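PDB 2YZE: uricase from Arthrobacter globiformis, which catalyses the oxidation of uric acid by molecular oxygen to 5-hydroxyisourate, which is processed further to (S)-allantoin. Local coordinates for residues T159-H164 / R180-D185; A221-M226 / G277-T282. All coordinates share one frame; numbering follows the deposited sequence.

How the contacts relate
Both contacts border one ligand site, which holds a borate-like group and lies where two subunits meet. Contact 1 supplies the guanidinium of Arg180 and the ring of Phe163; contact 2 supplies the first turn of helix 222-236 and the start of strand 276-285. Their centres are 12 Å apart, and they touch through leucines, Leu182 CD1 lying 3.8 Å from Leu222 CG. Strands 182-192 and 276-285 belong to the same antiparallel sheet, joined through strand 240-254, which lies between them. Phe163, Arg180 and Gln223 are assigned to urate binding, and Thr67 of a neighbouring subunit also hydrogen-bonds the bound group.

Contact 1: T159-H164 / R180-D185; sequences TGSEFH and RILATD. With NOB ((dihydroxyboranyloxy-hydroxy-boranyl)oxylithium), chain I.
Arg180 turns one guanidinium face to Phe163: CB of Phe163 stands over the centre of that group, 3.5 Å above its plane. The planes of the phenyl ring and the guanidinium are nearly parallel, 9° apart, yet the ring is carried past the guanidinium toward the ligand, because CG of Phe163 is anti to the backbone N (chi1 -168°). There one ring face receives the borate-like group, with OB2 over the ring centre.

Extended from CG to NE, the arginine chain carries the guanidinium past Ser161 to the ligand. NE donates to Ser161 OG at 3.1 Å in the guanidinium plane. At the far end NH1 reaches OB2 of the ligand at 3.2 Å in a nearly straight bond (170°), while NH2 makes a weak bond to OB3. A water accepts from Arg180 NH2 at 2.8 Å, donates to Glu162 O and also bonds Ser161 OG, further limiting rotation of the guanidinium. Nearer the backbone, Arg180 N bonds Ser161 O at 3.0 Å, and Leu182 CB packs against Ser161 OG. A methionine in place of Arg180 would probably leave OB2 and OB3 without these donors and Ser161 OG without its NE partner.

Glu162, whose CB points away from 180-185, accepts with OE1 from His164 NE2, and its OE2 hydrogen-bonds His218. Phe163 also stacks on Phe166. An aromatic face beside an arginine's paired N-H groups is characteristic of the uricase substrate pocket, where Phe163 and Arg180 are expected to bind urate.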
# COMPACT_ATOMS: atom_id res chain seq x y z
N THR A 159 -22.13 -1.67 20.05
CA THR A 159 -22.70 -2.57 21.05
C THR A 159 -23.66 -3.51 20.32
O THR A 159 -23.82 -3.41 19.10
CB THR A 159 -23.43 -1.80 22.20
OG1 THR A 159 -23.66 -2.69 23.30
CG2 THR A 159 -24.78 -1.24 21.72
N GLY A 160 -24.29 -4.44 21.04
CA GLY A 160 -25.19 -5.36 20.37
C GLY A 160 -24.42 -6.49 19.71
O GLY A 160 -24.78 -6.98 18.63
N SER A 161 -23.34 -6.88 20.36
CA SER A 161 -22.50 -7.96 19.88
C SER A 161 -21.95 -8.70 21.09
O SER A 161 -21.45 -8.08 22.03
CB SER A 161 -21.34 -7.42 19.04
OG SER A 161 -20.42 -8.45 18.73
N GLU A 162 -22.06 -10.02 21.07
CA GLU A 162 -21.58 -10.86 22.16
C GLU A 162 -20.77 -12.01 21.60
O GLU A 162 -20.78 -12.27 20.39
CB GLU A 162 -22.76 -11.46 22.93
CG GLU A 162 -23.77 -10.47 23.43
CD GLU A 162 -24.94 -11.14 24.15
OE1 GLU A 162 -24.70 -12.08 24.93
OE2 GLU A 162 -26.09 -10.72 23.94
N PHE A 163 -20.05 -12.69 22.48
CA PHE A 163 -19.29 -13.87 22.11
C PHE A 163 -18.99 -14.66 23.37
O PHE A 163 -18.11 -14.31 24.15
CB PHE A 163 -17.98 -13.54 21.40
CG PHE A 163 -17.34 -14.74 20.76
CD1 PHE A 163 -18.05 -15.53 19.86
CD2 PHE A 163 -16.04 -15.12 21.09
CE1 PHE A 163 -17.48 -16.68 19.29
CE2 PHE A 163 -15.47 -16.26 20.53
CZ PHE A 163 -16.19 -17.05 19.63
N HIS A 164 -19.75 -15.73 23.56
CA HIS A 164 -19.61 -16.59 24.72
C HIS A 164 -20.05 -18.00 24.36
O HIS A 164 -20.60 -18.23 23.28
CB HIS A 164 -20.46 -16.03 25.87
CG HIS A 164 -21.85 -15.67 25.47
ND1 HIS A 164 -22.82 -16.61 25.19
CD2 HIS A 164 -22.44 -14.46 25.27
CE1 HIS A 164 -23.94 -16.00 24.85
NE2 HIS A 164 -23.74 -14.70 24.89
N ARG A 180 -19.39 -6.16 23.19
CA ARG A 180 -18.11 -5.89 22.55
C ARG A 180 -18.37 -5.18 21.24
O ARG A 180 -19.50 -5.11 20.77
CB ARG A 180 -17.36 -7.19 22.26
CG ARG A 180 -18.03 -8.05 21.18
CD ARG A 180 -17.19 -9.24 20.75
NE ARG A 180 -17.83 -9.96 19.66
CZ ARG A 180 -17.29 -10.98 19.00
NH1 ARG A 180 -16.07 -11.42 19.31
NH2 ARG A 180 -17.96 -11.55 18.00
N ILE A 181 -17.31 -4.62 20.66
CA ILE A 181 -17.43 -3.96 19.38
C ILE A 181 -17.29 -5.04 18.31
O ILE A 181 -16.51 -5.99 18.47
CB ILE A 181 -16.30 -2.92 19.17
CG1 ILE A 181 -16.62 -1.64 19.94
CG2 ILE A 181 -16.10 -2.64 17.68
CD1 ILE A 181 -15.56 -0.56 19.79
N LEU A 182 -18.05 -4.92 17.24
CA LEU A 182 -17.97 -5.86 16.13
C LEU A 182 -17.70 -4.99 14.92
O LEU A 182 -18.57 -4.24 14.48
CB LEU A 182 -19.29 -6.62 15.94
CG LEU A 182 -19.32 -7.62 14.77
CD1 LEU A 182 -18.31 -8.73 15.00
CD2 LEU A 182 -20.72 -8.19 14.63
N ALA A 183 -16.48 -5.05 14.40
CA ALA A 183 -16.11 -4.25 13.23
C ALA A 183 -15.55 -5.17 12.15
O ALA A 183 -14.81 -6.11 12.44
CB ALA A 183 -15.06 -3.21 13.62
N THR A 184 -15.91 -4.88 10.90
CA THR A 184 -15.43 -5.71 9.80
C THR A 184 -15.40 -4.93 8.50
O THR A 184 -15.87 -3.79 8.44
CB THR A 184 -16.34 -6.97 9.64
OG1 THR A 184 -15.78 -7.84 8.66
CG2 THR A 184 -17.74 -6.58 9.21
N ASP A 185 -14.81 -5.53 7.47
CA ASP A 185 -14.75 -4.94 6.13
C ASP A 185 -15.64 -5.84 5.30
O ASP A 185 -15.34 -7.01 5.12
CB ASP A 185 -13.33 -4.99 5.55
CG ASP A 185 -12.37 -4.06 6.24
OD1 ASP A 185 -12.81 -3.01 6.76
OD2 ASP A 185 -11.16 -4.37 6.24
B1 NOB I . -15.83 -15.01 16.59
B2 NOB I . -13.55 -13.99 17.28
OB1 NOB I . -15.46 -16.41 16.02
OB2 NOB I . -15.13 -13.95 17.51
OB3 NOB I . -17.14 -14.25 16.27
OB4 NOB I . -12.70 -13.57 16.00
OB5 NOB I . -12.75 -14.65 18.48
LI NOB I . -13.49 -16.30 17.64
O HOH W 1 -20.73 -10.95 17.95

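Contact 2: A221-M226 / G277-T282; sequences ALQQTM and GLIEAT. With NOB ((dihydroxyboranyloxy-hydroxy-boranyl)oxylithium), chain I.
Ile279 projects from its strand toward the first turn of helix 222-236, where apolar contacts dominate. Leu222 CD1 meets Ile279 CB at 3.9 Å. The CG2 branch of Ile279 lies 3.9 Å from Gln223 CG, the two side chains crossing at about a right angle; a bend at chi2 (89°) brings the glutamine's end back toward Ile279 CG1. Farther along, Met226 reaches toward the strand near Ile279 and Ala281 with CG anti to the backbone N, though the modelled position of its methyl is doubtful.

The helix thus packs on one face of the antiparallel sheet, the helix-on-sheet layering of the tunnelling (T-) fold to which uricases belong. The axes of segments 222-226 and 277-282 approach to 8.8 Å, with their N-to-C directions 35° apart. Strand 276-285 pairs with strand 240-254 and, through residues 277-281, with a strand of a neighbouring subunit, carrying the sheet across the interface.

The polar contacts lie at the helix start and on the other side of the strand. Leu222 N, just after the N-cap Ala221, donates to OB3 of the borate-like ligand at 3.0 Å, almost straight at 176°; the helix N-terminus would probably favour an oxygen that carries negative charge. Glu280 bonds Ser246 and, with OE2, Gln19 of the neighbouring subunit.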
# COMPACT_ATOMS: atom_id res chain seq x y z
N ALA A 221 -22.12 -14.08 17.33
CA ALA A 221 -20.91 -14.52 16.66
C ALA A 221 -20.87 -13.89 15.27
O ALA A 221 -21.91 -13.64 14.67
CB ALA A 221 -20.89 -16.03 16.54
N LEU A 222 -19.68 -13.61 14.77
CA LEU A 222 -19.55 -13.02 13.44
C LEU A 222 -20.16 -13.99 12.43
O LEU A 222 -20.73 -13.58 11.42
CB LEU A 222 -18.09 -12.77 13.09
CG LEU A 222 -17.73 -11.47 12.36
CD1 LEU A 222 -16.42 -11.67 11.63
CD2 LEU A 222 -18.83 -11.06 11.39
N GLN A 223 -20.02 -15.29 12.71
CA GLN A 223 -20.56 -16.32 11.82
C GLN A 223 -22.07 -16.15 11.66
O GLN A 223 -22.59 -16.29 10.56
CB GLN A 223 -20.25 -17.74 12.36
CG GLN A 223 -18.79 -18.17 12.22
CD GLN A 223 -17.93 -17.78 13.41
OE1 GLN A 223 -18.20 -16.78 14.07
NE2 GLN A 223 -16.89 -18.56 13.68
N GLN A 224 -22.75 -15.84 12.76
CA GLN A 224 -24.21 -15.66 12.75
C GLN A 224 -24.60 -14.41 11.97
O GLN A 224 -25.54 -14.44 11.16
CB GLN A 224 -24.75 -15.54 14.18
CG GLN A 224 -26.28 -15.54 14.27
CD GLN A 224 -26.80 -15.02 15.60
OE1 GLN A 224 -27.94 -15.28 15.98
NE2 GLN A 224 -25.96 -14.27 16.31
N THR A 225 -23.90 -13.32 12.24
CA THR A 225 -24.15 -12.05 11.56
C THR A 225 -23.97 -12.25 10.05
O THR A 225 -24.74 -11.72 9.24
CB THR A 225 -23.16 -10.97 12.08
OG1 THR A 225 -23.51 -10.63 13.43
CG2 THR A 225 -23.21 -9.70 11.20
N MET A 226 -22.96 -13.02 9.67
CA MET A 226 -22.69 -13.28 8.26
C MET A 226 -23.77 -14.13 7.62
O MET A 226 -24.21 -13.87 6.50
CB MET A 226 -21.33 -13.97 8.10
CG MET A 226 -20.97 -14.31 6.66
SD MET A 226 -19.28 -14.91 6.49
CE MET A 226 -19.36 -16.39 7.52
N GLY A 277 -9.46 -11.88 13.16
CA GLY A 277 -10.22 -13.07 12.87
C GLY A 277 -10.64 -12.95 11.41
O GLY A 277 -10.84 -11.84 10.91
N LEU A 278 -10.75 -14.07 10.72
CA LEU A 278 -11.18 -14.06 9.33
C LEU A 278 -12.26 -15.11 9.22
O LEU A 278 -11.98 -16.31 9.30
CB LEU A 278 -10.03 -14.39 8.38
CG LEU A 278 -10.38 -14.37 6.89
CD1 LEU A 278 -11.00 -13.02 6.50
CD2 LEU A 278 -9.12 -14.64 6.08
N ILE A 279 -13.51 -14.66 9.09
CA ILE A 279 -14.65 -15.57 9.00
C ILE A 279 -15.19 -15.55 7.57
O ILE A 279 -15.50 -14.48 7.04
CB ILE A 279 -15.76 -15.15 10.00
CG1 ILE A 279 -15.37 -15.57 11.43
CG2 ILE A 279 -17.07 -15.81 9.64
CD1 ILE A 279 -14.08 -14.98 11.95
N GLU A 280 -15.30 -16.72 6.96
CA GLU A 280 -15.77 -16.81 5.58
C GLU A 280 -16.82 -17.90 5.38
O GLU A 280 -16.75 -18.96 6.01
CB GLU A 280 -14.59 -17.05 4.64
CG GLU A 280 -13.32 -16.32 5.07
CD GLU A 280 -12.20 -16.43 4.06
OE1 GLU A 280 -12.20 -15.63 3.09
OE2 GLU A 280 -11.33 -17.31 4.22
N ALA A 281 -17.78 -17.65 4.50
CA ALA A 281 -18.81 -18.63 4.25
C ALA A 281 -19.58 -18.38 2.96
O ALA A 281 -19.58 -17.27 2.42
CB ALA A 281 -19.78 -18.68 5.41
N THR A 282 -20.22 -19.44 2.48
CA THR A 282 -21.03 -19.39 1.28
C THR A 282 -22.45 -19.71 1.69
O THR A 282 -22.70 -20.73 2.34
CB THR A 282 -20.59 -20.47 0.26
OG1 THR A 282 -19.20 -20.33 -0.03
CG2 THR A 282 -21.39 -20.33 -1.02
B1 NOB I . -15.83 -15.01 16.59
B2 NOB I . -13.55 -13.99 17.28
OB1 NOB I . -15.46 -16.41 16.02
OB2 NOB I . -15.13 -13.95 17.51
OB3 NOB I . -17.14 -14.25 16.27
OB4 NOB I . -12.70 -13.57 16.00
OB5 NOB I . -12.75 -14.65 18.48
LI NOB I . -13.49 -16.30 17.64